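Local coordinates for protein 4-hydroxy-tetrahydrodipicolinate synthase (Thermotoga maritima, PDB 1O5K) that probably catalyses the condensation of pyruvate with aspartate semialdehyde to 4-hydroxy-tetrahydrodipicolinate, a Schiff-base reaction on the route to lysine, at residues A[111-116]-A[139-144]; A[36-41]-A[274-279]; A[60-65]-A[280-285]; A[15-20]-A[228-233]; A[154-159]-A[183-188]. All blocks are in the same frame, centred on the assembly; numbering follows the deposited sequence.

Contact 1 (A[111-116]-A[139-144]); sequences VLVVTP and LGIVVY
Leu112 lays its CD1 methyl against CG1 of Val142, and at 3.4 Å the two carbons are pressed closer than usual van der Waals contact. The same methyl also reaches CB of Tyr144, while CD2 approaches the phenol ring obliquely. That ring is brought there by a first torsion of 174°, which sets CG beside the carbonyl carbon, and Val114 CG2 meets it at CD2 (3.7 Å). On the reverse face, Val111 CG2 lies alongside Ile141 CG1 at 4.0 Å, pointing the same way, and Val113 CG2 touches Ile141 CG2; here helix 93-106 covers Val111 and Val113.

Five backbone hydrogen bonds join the two parallel strands. Val113 N reaches Val142 O at 2.8 Å and almost straight (175°), whereas Tyr144 N bonds to Val113 O, an oxygen to which Tyr130 OH also bonds. Tyr144, the predicted proton donor/acceptor, holds Thr55 through a weak hydroxyl bond, and Tyr118 of the second subunit packs on it. Strand 110-114, helix 123-134 and strand 141-144 thus form a beta-alpha-beta crossover of the TIM barrel, with the active-site tyrosine at a strand's C-terminal end.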
# COMPACT_ATOMS: atom_id res chain seq x y z
N VAL A 111 8.31 10.73 30.12
CA VAL A 111 7.66 11.37 29.00
C VAL A 111 7.52 10.41 27.83
O VAL A 111 8.39 9.50 27.60
CB VAL A 111 8.41 12.69 28.53
CG1 VAL A 111 8.17 13.86 29.45
CG2 VAL A 111 9.87 12.39 28.35
N LEU A 112 6.46 10.60 27.06
CA LEU A 112 6.22 9.86 25.84
C LEU A 112 6.51 10.82 24.69
O LEU A 112 5.94 11.89 24.65
CB LEU A 112 4.77 9.37 25.82
CG LEU A 112 4.34 8.51 24.61
CD1 LEU A 112 5.01 7.16 24.71
CD2 LEU A 112 2.85 8.32 24.50
N VAL A 113 7.46 10.48 23.83
CA VAL A 113 7.92 11.42 22.83
C VAL A 113 7.79 10.82 21.44
O VAL A 113 8.57 9.95 21.03
CB VAL A 113 9.39 11.80 23.08
CG1 VAL A 113 9.93 12.70 22.01
CG2 VAL A 113 9.57 12.43 24.45
N VAL A 114 6.76 11.28 20.74
CA VAL A 114 6.48 10.77 19.42
C VAL A 114 7.62 11.15 18.48
O VAL A 114 8.26 12.20 18.63
CB VAL A 114 5.10 11.28 18.90
CG1 VAL A 114 5.10 12.77 18.71
CG2 VAL A 114 4.61 10.49 17.69
N THR A 115 7.91 10.26 17.55
CA THR A 115 8.78 10.66 16.42
C THR A 115 8.19 11.92 15.79
O THR A 115 6.98 12.03 15.59
CB THR A 115 8.81 9.59 15.31
OG1 THR A 115 7.49 9.39 14.82
CG2 THR A 115 9.30 8.22 15.81
N PRO A 116 9.04 12.89 15.49
CA PRO A 116 8.60 14.06 14.75
C PRO A 116 7.70 13.72 13.58
O PRO A 116 8.05 12.88 12.73
CB PRO A 116 9.90 14.68 14.28
CG PRO A 116 10.84 14.37 15.47
CD PRO A 116 10.47 12.98 15.87
N LEU A 139 14.69 12.57 33.16
CA LEU A 139 13.48 11.75 33.04
C LEU A 139 13.66 10.56 32.11
O LEU A 139 14.43 10.62 31.15
CB LEU A 139 12.32 12.55 32.48
CG LEU A 139 11.46 13.42 33.37
CD1 LEU A 139 10.31 13.97 32.54
CD2 LEU A 139 10.98 12.66 34.62
N GLY A 140 12.91 9.51 32.39
CA GLY A 140 12.76 8.38 31.48
C GLY A 140 11.92 8.78 30.26
O GLY A 140 10.88 9.43 30.39
N ILE A 141 12.38 8.37 29.07
CA ILE A 141 11.77 8.77 27.82
C ILE A 141 11.28 7.50 27.13
O ILE A 141 12.02 6.52 26.98
CB ILE A 141 12.83 9.45 26.94
CG1 ILE A 141 13.40 10.70 27.60
CG2 ILE A 141 12.29 9.76 25.54
CD1 ILE A 141 14.74 11.13 26.96
N VAL A 142 10.06 7.53 26.62
CA VAL A 142 9.49 6.47 25.84
C VAL A 142 9.32 6.97 24.37
O VAL A 142 8.61 7.93 24.12
CB VAL A 142 8.13 6.03 26.38
CG1 VAL A 142 7.50 4.95 25.46
CG2 VAL A 142 8.25 5.55 27.81
N VAL A 143 9.96 6.30 23.42
CA VAL A 143 9.84 6.61 21.98
C VAL A 143 8.46 6.14 21.60
O VAL A 143 8.01 5.09 22.03
CB VAL A 143 10.89 5.83 21.17
CG1 VAL A 143 10.65 5.90 19.67
CG2 VAL A 143 12.28 6.31 21.55
N TYR A 144 7.80 6.91 20.78
CA TYR A 144 6.48 6.52 20.27
C TYR A 144 6.49 6.53 18.75
O TYR A 144 6.65 7.57 18.12
CB TYR A 144 5.46 7.45 20.85
CG TYR A 144 4.01 7.32 20.34
CD1 TYR A 144 3.52 6.10 19.85
CD2 TYR A 144 3.17 8.39 20.40
CE1 TYR A 144 2.23 6.00 19.41
CE2 TYR A 144 1.85 8.32 19.97
CZ TYR A 144 1.40 7.12 19.48
OH TYR A 144 0.13 6.97 19.03

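Contact 2 (A[36-41]-A[274-279]); sequences ERLVRY and MGFIEN
Phe276 reaches from the loop onto helix 32-44, its first torsion of -82° placing CG opposite the carbonyl carbon and beside the backbone N. Beyond CB and CG, the ring carbon CD2 comes to 4.3 Å from Arg37 CB, and Leu38 CD1 lies over one face of the ring. One atom further, CE2 nears both Tyr41 CB and the backbone oxygen of Arg37. The tip carries the closest part of the aromatic contact: CZ stands 3.5 Å above the plane of the Tyr41 ring, over its centre, and is 3.6 Å from Tyr41 CG. Phe276 CE1 meets Tyr41 CE2 at 4.0 Å. Since the Tyr41 and Phe276 ring planes make an angle of 39°, the pair is neither a stack nor a T-shaped arrangement; a corner of one ring bears on the face of the other.

The backbone of the same phenylalanine is gripped as well. Arg37, bent at its third torsion, brings NH2 to 3.2 Å from Phe276 O, approaching from above the carbonyl plane; Ser34 OG adds a weak bond to that oxygen. The preceding Gly275 ends helix 265-273 in a Schellman motif and turns the chain toward helix 32-44. At the far end of Tyr41, OH hydrogen-bonds to Val224 O, with Met274 CE 3.8 Å from it. The chemistry is therefore mixed: apolar contact fixes where the phenylalanine ring sits, while a solvent-exposed arginine supplies a directional bond to its neutral carbonyl; the Glu278 carboxylate, with OE2 6.9 Å from Arg37 NH2, could act only at longer range.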
# COMPACT_ATOMS: atom_id res chain seq x y z
N GLU A 36 -11.19 13.65 36.75
CA GLU A 36 -10.89 12.99 38.02
C GLU A 36 -11.72 11.69 38.22
O GLU A 36 -11.17 10.68 38.70
CB GLU A 36 -11.03 13.96 39.18
CG GLU A 36 -11.00 13.26 40.53
CD GLU A 36 -10.78 14.20 41.69
OE1 GLU A 36 -10.83 13.68 42.83
OE2 GLU A 36 -10.54 15.42 41.48
N ARG A 37 -12.98 11.69 37.79
CA ARG A 37 -13.82 10.48 37.79
C ARG A 37 -13.22 9.36 36.93
O ARG A 37 -13.29 8.17 37.28
CB ARG A 37 -15.24 10.75 37.24
CG ARG A 37 -16.17 11.47 38.17
CD ARG A 37 -17.69 11.35 37.76
NE ARG A 37 -18.03 11.96 36.46
CZ ARG A 37 -18.49 13.21 36.30
NH1 ARG A 37 -18.68 14.01 37.34
NH2 ARG A 37 -18.76 13.66 35.08
N LEU A 38 -12.69 9.75 35.78
CA LEU A 38 -12.07 8.82 34.86
C LEU A 38 -10.77 8.26 35.45
O LEU A 38 -10.53 7.06 35.35
CB LEU A 38 -11.84 9.47 33.50
CG LEU A 38 -11.40 8.52 32.41
CD1 LEU A 38 -12.39 7.33 32.31
CD2 LEU A 38 -11.22 9.22 31.04
N VAL A 39 -9.94 9.11 36.05
CA VAL A 39 -8.69 8.65 36.68
C VAL A 39 -9.04 7.65 37.78
O VAL A 39 -8.48 6.58 37.82
CB VAL A 39 -7.86 9.80 37.23
CG1 VAL A 39 -6.65 9.31 38.06
CG2 VAL A 39 -7.41 10.71 36.07
N ARG A 40 -10.04 7.96 38.61
CA ARG A 40 -10.42 7.04 39.69
C ARG A 40 -10.88 5.66 39.15
O ARG A 40 -10.51 4.61 39.68
CB ARG A 40 -11.46 7.67 40.61
CG ARG A 40 -10.88 8.86 41.38
CD ARG A 40 -11.86 9.50 42.40
NE ARG A 40 -11.22 10.70 42.94
CZ ARG A 40 -10.20 10.69 43.81
NH1 ARG A 40 -9.73 9.55 44.30
NH2 ARG A 40 -9.65 11.84 44.20
N TYR A 41 -11.62 5.66 38.05
CA TYR A 41 -12.00 4.42 37.34
C TYR A 41 -10.81 3.60 36.88
O TYR A 41 -10.84 2.38 36.96
CB TYR A 41 -12.90 4.82 36.17
CG TYR A 41 -13.49 3.73 35.29
CD1 TYR A 41 -14.30 2.73 35.82
CD2 TYR A 41 -13.35 3.78 33.90
CE1 TYR A 41 -14.89 1.78 35.00
CE2 TYR A 41 -13.94 2.82 33.07
CZ TYR A 41 -14.72 1.85 33.61
OH TYR A 41 -15.32 0.92 32.76
N MET A 274 -21.34 6.21 28.54
CA MET A 274 -21.17 5.62 29.84
C MET A 274 -21.38 6.61 30.99
O MET A 274 -21.38 6.21 32.13
CB MET A 274 -19.79 4.95 29.95
CG MET A 274 -19.73 3.70 29.09
SD MET A 274 -18.01 3.09 28.89
CE MET A 274 -17.94 2.18 30.33
N GLY A 275 -21.48 7.91 30.69
CA GLY A 275 -21.78 8.90 31.74
C GLY A 275 -20.56 9.56 32.36
O GLY A 275 -20.68 10.24 33.34
N PHE A 276 -19.40 9.43 31.74
CA PHE A 276 -18.16 9.94 32.34
C PHE A 276 -17.80 11.37 31.92
O PHE A 276 -17.28 12.13 32.75
CB PHE A 276 -16.97 9.06 32.00
CG PHE A 276 -16.82 7.85 32.85
CD1 PHE A 276 -17.13 6.59 32.34
CD2 PHE A 276 -16.32 7.94 34.13
CE1 PHE A 276 -16.96 5.47 33.11
CE2 PHE A 276 -16.16 6.80 34.91
CZ PHE A 276 -16.48 5.57 34.39
N ILE A 277 -18.04 11.71 30.66
CA ILE A 277 -17.61 13.00 30.09
C ILE A 277 -18.70 13.52 29.15
O ILE A 277 -19.62 12.77 28.78
CB ILE A 277 -16.29 12.85 29.33
CG1 ILE A 277 -16.47 12.06 28.02
CG2 ILE A 277 -15.24 12.22 30.18
CD1 ILE A 277 -15.20 12.15 27.09
N GLU A 278 -18.59 14.79 28.79
CA GLU A 278 -19.35 15.35 27.69
C GLU A 278 -18.66 14.93 26.41
O GLU A 278 -17.45 14.63 26.40
CB GLU A 278 -19.38 16.88 27.72
CG GLU A 278 -19.84 17.50 29.01
CD GLU A 278 -21.33 17.35 29.24
OE1 GLU A 278 -22.05 16.81 28.39
OE2 GLU A 278 -21.75 17.75 30.33
N ASN A 279 -19.43 14.82 25.34
CA ASN A 279 -18.92 14.36 24.06
C ASN A 279 -18.41 15.59 23.27
O ASN A 279 -19.05 16.03 22.32
CB ASN A 279 -20.00 13.60 23.33
CG ASN A 279 -19.52 12.97 22.05
OD1 ASN A 279 -20.30 12.65 21.15
ND2 ASN A 279 -18.27 12.79 21.95

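Contact 3 (A[60-65]-A[280-285]); sequences PTVNED and ELRLPL
The guanidinium of Arg282 is met at its edge by Thr61 O, which lies only 3° out of the group's plane and accepts a bond of 2.8 Å from NH1. Val62 CA approaches obliquely, 3.9 Å from NH1. Seen from the acceptor, the nitrogen is tilted 26° from the carbonyl plane. NH2 bonds to Gly28 O and forms a salt bridge with Glu66 OE2, so several partners together hold the group's rotation.

The arginine chain, extended from CG to NE, slides past Thr61 in the opposite direction. Its CB comes to 3.6 Å from Thr61 OG1, and its CD rests near Thr61 O. With chi1 at 57°, Thr61 has its hydroxyl between the backbone N and the carbonyl carbon and leaves CG2 opposite the carbonyl carbon, 3.4 Å from Leu283 O. A water accepts from Thr61 OG1 at 2.8 Å and donates to Arg282 O at the same distance, a second link that runs from the threonine hydroxyl to the arginine's backbone oxygen; Glu58 O is a further partner of the hydroxyl.

Past Val62, Asn63 sits at the N-cap of helix 64-78, to which Glu66 belongs. The contact thus joins the entry to that helix with the long loop between helices 265-273 and 290-302, beside strand 25-26, whose Phe25 touches both Val62 and Arg282, while Pro284, preceded by a cis peptide bond, packs on Asn91 of the second subunit.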
# COMPACT_ATOMS: atom_id res chain seq x y z
N PRO A 60 -2.54 17.98 20.47
CA PRO A 60 -2.38 19.09 19.53
C PRO A 60 -3.18 20.34 19.89
O PRO A 60 -2.77 21.43 19.54
CB PRO A 60 -2.88 18.50 18.19
CG PRO A 60 -2.61 17.11 18.33
CD PRO A 60 -3.01 16.78 19.77
N THR A 61 -4.29 20.18 20.62
CA THR A 61 -5.18 21.28 20.89
C THR A 61 -5.28 21.73 22.35
O THR A 61 -6.10 22.60 22.69
CB THR A 61 -6.59 20.97 20.37
OG1 THR A 61 -7.06 19.79 20.97
CG2 THR A 61 -6.59 20.73 18.88
N VAL A 62 -4.41 21.19 23.20
CA VAL A 62 -4.37 21.59 24.61
C VAL A 62 -3.19 22.54 24.79
O VAL A 62 -2.06 22.19 24.47
CB VAL A 62 -4.22 20.38 25.49
CG1 VAL A 62 -4.08 20.78 26.95
CG2 VAL A 62 -5.46 19.47 25.32
N ASN A 63 -3.46 23.72 25.33
CA ASN A 63 -2.48 24.79 25.37
C ASN A 63 -1.54 24.61 26.56
O ASN A 63 -1.77 23.76 27.42
CB ASN A 63 -3.16 26.16 25.27
CG ASN A 63 -3.75 26.64 26.58
OD1 ASN A 63 -3.26 26.32 27.67
ND2 ASN A 63 -4.81 27.45 26.48
N GLU A 64 -0.45 25.37 26.63
CA GLU A 64 0.54 25.09 27.66
C GLU A 64 0.02 25.22 29.08
O GLU A 64 0.38 24.42 29.94
CB GLU A 64 1.79 25.97 27.48
CG GLU A 64 2.60 25.67 26.23
CD GLU A 64 4.11 25.83 26.44
OE1 GLU A 64 4.53 26.77 27.18
OE2 GLU A 64 4.86 24.99 25.89
N ASP A 65 -0.78 26.24 29.35
CA ASP A 65 -1.32 26.41 30.69
C ASP A 65 -2.26 25.25 31.06
O ASP A 65 -2.22 24.72 32.16
CB ASP A 65 -1.98 27.77 30.82
CG ASP A 65 -0.94 28.92 30.85
OD1 ASP A 65 0.06 28.79 31.62
OD2 ASP A 65 -1.04 29.98 30.15
N GLU A 280 -17.30 16.17 23.73
CA GLU A 280 -16.79 17.43 23.16
C GLU A 280 -15.35 17.19 22.77
O GLU A 280 -14.60 16.58 23.54
CB GLU A 280 -16.81 18.57 24.17
CG GLU A 280 -18.16 19.14 24.51
CD GLU A 280 -18.03 20.47 25.22
OE1 GLU A 280 -17.05 21.24 24.97
OE2 GLU A 280 -18.90 20.74 26.02
N LEU A 281 -14.98 17.71 21.60
CA LEU A 281 -13.62 17.64 21.11
C LEU A 281 -13.25 19.03 20.65
O LEU A 281 -14.09 19.90 20.51
CB LEU A 281 -13.50 16.67 19.93
CG LEU A 281 -13.77 15.22 20.36
CD1 LEU A 281 -15.13 14.73 20.03
CD2 LEU A 281 -12.69 14.26 19.88
N ARG A 282 -11.96 19.26 20.44
CA ARG A 282 -11.58 20.55 19.85
C ARG A 282 -11.21 20.42 18.34
O ARG A 282 -10.54 19.42 17.92
CB ARG A 282 -10.40 21.09 20.60
CG ARG A 282 -10.78 21.58 21.96
CD ARG A 282 -9.63 22.15 22.73
NE ARG A 282 -10.05 22.65 24.03
CZ ARG A 282 -9.21 23.10 24.96
NH1 ARG A 282 -7.90 23.13 24.72
NH2 ARG A 282 -9.68 23.54 26.10
N LEU A 283 -11.57 21.43 17.59
CA LEU A 283 -11.31 21.47 16.16
C LEU A 283 -9.80 21.35 15.96
O LEU A 283 -9.01 21.94 16.74
CB LEU A 283 -11.87 22.78 15.53
CG LEU A 283 -13.38 22.84 15.31
CD1 LEU A 283 -13.69 24.13 14.66
CD2 LEU A 283 -13.83 21.66 14.42
N PRO A 284 -9.34 20.59 14.95
CA PRO A 284 -10.15 20.02 13.86
C PRO A 284 -10.90 18.69 14.13
O PRO A 284 -11.47 18.16 13.18
CB PRO A 284 -9.09 19.78 12.78
CG PRO A 284 -7.88 19.39 13.58
CD PRO A 284 -7.90 20.31 14.75
N LEU A 285 -10.95 18.22 15.38
CA LEU A 285 -11.74 17.05 15.70
C LEU A 285 -13.16 17.48 15.99
O LEU A 285 -13.41 18.62 16.39
CB LEU A 285 -11.16 16.24 16.85
CG LEU A 285 -9.74 15.73 16.66
CD1 LEU A 285 -9.35 14.82 17.80
CD2 LEU A 285 -9.55 15.04 15.30
O HOH W 1 -8.51 18.09 19.31

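Contact 4 (A[15-20]-A[228-233]); sequences RGVGTA and QMVELC
A first torsion of 178° sends CG1 of Val17 to the far side from the backbone N and leaves CG2 opposite the carbonyl carbon, from where this second methyl does most of the touching. It enters the surface of helix 226-237 between three residues spaced along about one turn. Its nearest neighbour is not a side chain but the backbone oxygen of Met229, at 3.4 Å, with Met229 CB following at 4.0 Å. Val230 CG2 borders the same methyl at 4.1 Å. One turn on from Met229, Cys233, whose chi1 of -58° keeps the sulfur beside its own backbone N, brings SG to 3.9 Å from Val17 CG2.

Further back along the strand, Cys233 CB lies 4.0 Å from Gly16 CA. Because Gly16 has no side chain, the backbones approach to 5.5 Å between the CA atoms of Gly16 and Cys233, and Gly16 adopts a positive phi that its missing CB makes accessible. No hydrogen bond crosses the contact, so its cohesion is that of apolar fit; Met229 O takes a weak hydrogen bond from Cys233 N within the helix.

Strand 216-219 lies beside strand 16-20 and adds Val217 and Ser219 to the surroundings of both Val17 and Met229. On the outer side, Met229 turns toward Leu251 and Met255 of helix 241-257. The strand and the helix run nearly antiparallel, at 150°, the relation expected of strands and the helices surrounding them in a TIM barrel, here where the last strand's helix packs back onto the first strand and closes the ring.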
# COMPACT_ATOMS: atom_id res chain seq x y z
N ARG A 15 4.78 -2.58 33.64
CA ARG A 15 4.39 -3.68 32.76
C ARG A 15 2.89 -3.82 32.87
O ARG A 15 2.30 -3.54 33.93
CB ARG A 15 5.04 -5.00 33.15
CG ARG A 15 6.54 -4.99 32.91
CD ARG A 15 7.14 -6.36 33.01
NE ARG A 15 7.11 -7.06 31.73
CZ ARG A 15 6.91 -8.38 31.59
NH1 ARG A 15 6.68 -9.16 32.64
NH2 ARG A 15 6.93 -8.90 30.37
N GLY A 16 2.27 -4.26 31.78
CA GLY A 16 0.83 -4.37 31.74
C GLY A 16 0.24 -3.19 31.00
O GLY A 16 0.71 -2.88 29.92
N VAL A 17 -0.77 -2.54 31.61
CA VAL A 17 -1.61 -1.58 30.89
C VAL A 17 -1.35 -0.17 31.40
O VAL A 17 -1.43 0.08 32.62
CB VAL A 17 -3.10 -1.87 31.07
CG1 VAL A 17 -3.92 -0.81 30.34
CG2 VAL A 17 -3.40 -3.24 30.55
N GLY A 18 -1.00 0.72 30.47
CA GLY A 18 -0.90 2.14 30.69
C GLY A 18 -1.98 2.80 29.85
O GLY A 18 -2.01 2.63 28.64
N THR A 19 -2.92 3.48 30.50
CA THR A 19 -4.04 4.10 29.77
C THR A 19 -3.65 5.42 29.14
O THR A 19 -3.19 6.27 29.82
CB THR A 19 -5.20 4.31 30.69
OG1 THR A 19 -5.70 3.00 31.11
CG2 THR A 19 -6.38 4.97 29.99
N ALA A 20 -3.88 5.55 27.84
CA ALA A 20 -3.67 6.83 27.15
C ALA A 20 -4.99 7.57 27.35
O ALA A 20 -5.95 7.41 26.60
CB ALA A 20 -3.37 6.60 25.70
N GLN A 228 -10.65 -5.30 31.78
CA GLN A 228 -10.51 -6.31 30.71
C GLN A 228 -9.15 -6.23 30.05
O GLN A 228 -8.49 -7.27 29.82
CB GLN A 228 -11.66 -6.16 29.69
CG GLN A 228 -13.01 -6.48 30.29
CD GLN A 228 -13.57 -5.46 31.30
OE1 GLN A 228 -13.37 -4.23 31.17
NE2 GLN A 228 -14.29 -5.97 32.30
N MET A 229 -8.67 -5.01 29.76
CA MET A 229 -7.29 -4.91 29.23
C MET A 229 -6.24 -5.35 30.23
O MET A 229 -5.25 -6.00 29.87
CB MET A 229 -6.99 -3.47 28.78
CG MET A 229 -7.74 -3.06 27.58
SD MET A 229 -7.33 -4.08 26.07
CE MET A 229 -5.68 -3.72 25.68
N VAL A 230 -6.47 -5.07 31.50
CA VAL A 230 -5.55 -5.54 32.54
C VAL A 230 -5.52 -7.05 32.58
O VAL A 230 -4.47 -7.63 32.71
CB VAL A 230 -5.94 -4.95 33.92
CG1 VAL A 230 -5.24 -5.63 35.07
CG2 VAL A 230 -5.63 -3.49 33.94
N GLU A 231 -6.70 -7.67 32.52
CA GLU A 231 -6.83 -9.13 32.50
C GLU A 231 -6.12 -9.76 31.30
O GLU A 231 -5.56 -10.82 31.44
CB GLU A 231 -8.31 -9.51 32.50
CG GLU A 231 -8.64 -10.98 32.36
CD GLU A 231 -10.16 -11.27 32.25
OE1 GLU A 231 -10.56 -12.43 32.56
OE2 GLU A 231 -10.94 -10.35 31.83
N LEU A 232 -6.20 -9.14 30.14
CA LEU A 232 -5.52 -9.66 28.97
C LEU A 232 -4.04 -9.81 29.25
O LEU A 232 -3.47 -10.86 28.97
CB LEU A 232 -5.80 -8.76 27.75
CG LEU A 232 -5.30 -9.18 26.36
CD1 LEU A 232 -6.00 -8.37 25.29
CD2 LEU A 232 -3.79 -9.01 26.22
N CYS A 233 -3.40 -8.78 29.80
CA CYS A 233 -1.95 -8.85 30.09
C CYS A 233 -1.67 -9.80 31.25
O CYS A 233 -0.79 -10.65 31.17
CB CYS A 233 -1.37 -7.47 30.37
SG CYS A 233 -1.60 -6.29 29.00

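Contact 5 (A[154-159]-A[183-188]); sequences VLPETA and DRTVSL
Pro156, in the first turn of helix 156-165, comes so near the side of helix 179-192 that its CA lies 4.6 Å from that of Thr185. The proline ring does the touching. Its CB meets Arg184 CB at 3.7 Å, while CG meets Thr185 OG1 at 3.8 Å, each pair of side chains crossing at about a right angle. One turn further along helix 179-192, Leu188 CD1 reaches both Pro156 CB and Glu157 CG, the latter at 4.0 Å, and here glutamate and leucine lie side by side, pointing the same way.

The same leucine methyl also sits 3.6 Å above one face of the Arg184 guanidinium, toward its rim. Bends in the arginine chain at chi2 (-73°) and chi3 (-85°) fold the group back over Leu188. A water at the edge of the guanidinium, in its plane, accepts from Arg184 NE at 2.7 Å and donates to Glu157 OE2 at 3.3 Å. The opposite charges are thus linked through solvent and do not touch directly. The hydroxyl of Thr185 has polar partners of its own, Glu174 OE1 and Gln181 O.

Leu155 occupies the N-cap of the first helix, and Ala159, deeper in, faces Ile172 and Thr189. The two helices are neighbours in the outer layer of the barrel, joined in sequence through strand 169-171; on the other side of helix 179-192, Asp183 forms a salt bridge with Arg249 of the third subunit.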
# COMPACT_ATOMS: atom_id res chain seq x y z
N VAL A 154 10.12 4.35 12.64
CA VAL A 154 11.42 4.02 13.29
C VAL A 154 11.75 2.59 12.96
O VAL A 154 11.02 1.68 13.37
CB VAL A 154 11.39 4.09 14.85
CG1 VAL A 154 12.79 3.89 15.42
CG2 VAL A 154 10.82 5.40 15.34
N LEU A 155 12.85 2.37 12.26
CA LEU A 155 13.22 1.01 11.92
C LEU A 155 13.62 0.32 13.21
O LEU A 155 14.16 0.98 14.10
CB LEU A 155 14.39 0.98 10.95
CG LEU A 155 14.14 1.51 9.57
CD1 LEU A 155 15.43 1.54 8.82
CD2 LEU A 155 13.07 0.70 8.80
N PRO A 156 13.35 -0.97 13.35
CA PRO A 156 13.80 -1.74 14.51
C PRO A 156 15.28 -1.51 14.83
O PRO A 156 15.64 -1.32 15.98
CB PRO A 156 13.43 -3.20 14.12
CG PRO A 156 12.18 -2.97 13.24
CD PRO A 156 12.49 -1.78 12.44
N GLU A 157 16.13 -1.48 13.81
CA GLU A 157 17.56 -1.30 14.04
C GLU A 157 17.84 0.05 14.66
O GLU A 157 18.83 0.20 15.41
CB GLU A 157 18.36 -1.47 12.76
CG GLU A 157 17.92 -2.72 11.98
CD GLU A 157 16.86 -2.38 10.90
OE1 GLU A 157 17.25 -1.91 9.80
OE2 GLU A 157 15.66 -2.56 11.14
N THR A 158 17.04 1.05 14.29
CA THR A 158 17.19 2.42 14.80
C THR A 158 16.73 2.42 16.24
O THR A 158 17.42 2.94 17.10
CB THR A 158 16.41 3.42 13.99
OG1 THR A 158 16.83 3.40 12.64
CG2 THR A 158 16.65 4.83 14.45
N ALA A 159 15.59 1.78 16.54
CA ALA A 159 15.18 1.65 17.95
C ALA A 159 16.23 0.94 18.80
O ALA A 159 16.44 1.31 19.94
CB ALA A 159 13.84 0.90 18.08
N ASP A 183 7.72 -7.88 15.91
CA ASP A 183 8.64 -8.98 16.21
C ASP A 183 10.09 -8.47 16.32
O ASP A 183 10.76 -8.77 17.29
CB ASP A 183 8.52 -10.01 15.10
CG ASP A 183 9.42 -11.19 15.31
OD1 ASP A 183 10.47 -11.23 14.65
OD2 ASP A 183 9.15 -12.08 16.09
N ARG A 184 10.50 -7.67 15.36
CA ARG A 184 11.87 -7.17 15.28
C ARG A 184 12.18 -6.06 16.30
O ARG A 184 13.28 -6.03 16.86
CB ARG A 184 12.18 -6.72 13.87
CG ARG A 184 12.48 -7.87 12.98
CD ARG A 184 13.88 -8.50 13.25
NE ARG A 184 14.94 -7.79 12.53
CZ ARG A 184 16.23 -8.17 12.44
NH1 ARG A 184 17.08 -7.43 11.74
NH2 ARG A 184 16.69 -9.26 13.06
N THR A 185 11.24 -5.15 16.54
CA THR A 185 11.39 -4.14 17.58
C THR A 185 11.63 -4.81 18.93
O THR A 185 12.60 -4.50 19.59
CB THR A 185 10.21 -3.23 17.61
OG1 THR A 185 10.22 -2.44 16.40
CG2 THR A 185 10.30 -2.26 18.69
N VAL A 186 10.80 -5.77 19.29
CA VAL A 186 10.99 -6.49 20.54
C VAL A 186 12.35 -7.19 20.56
O VAL A 186 13.11 -7.03 21.49
CB VAL A 186 9.90 -7.51 20.84
CG1 VAL A 186 10.27 -8.29 22.12
CG2 VAL A 186 8.58 -6.80 21.03
N SER A 187 12.65 -7.99 19.52
CA SER A 187 13.87 -8.82 19.49
C SER A 187 15.12 -7.93 19.53
O SER A 187 16.05 -8.16 20.33
CB SER A 187 13.90 -9.62 18.18
OG SER A 187 15.16 -10.31 18.08
N LEU A 188 15.17 -6.92 18.67
CA LEU A 188 16.44 -6.22 18.50
C LEU A 188 16.70 -5.28 19.66
O LEU A 188 17.85 -5.12 20.07
CB LEU A 188 16.45 -5.46 17.20
CG LEU A 188 16.58 -6.26 15.91
CD1 LEU A 188 16.80 -5.29 14.78
CD2 LEU A 188 17.75 -7.29 15.96
O HOH W 2 14.51 -5.61 10.99

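From the N terminus, contact 4 opens first on strand 16-20, followed by contact 2 on helix 32-44 and contact 3 at the start of helix 64-78. Contact 1 then closes a short loop between neighbouring strands of the barrel, and contact 5 closes the next, between two outer helices; the two lie in series and touch through Thr115 and Val154. Both are nested in the longer loops, which close later in the same order as they opened, at 228-233, 274-279 and 280-285, so that contacts 4, 2 and 3 cross one another. A late helix and the loop before the last helix are thereby tied back to the barrel's first strand and helices, while contacts 1 and 3 also border the second subunit.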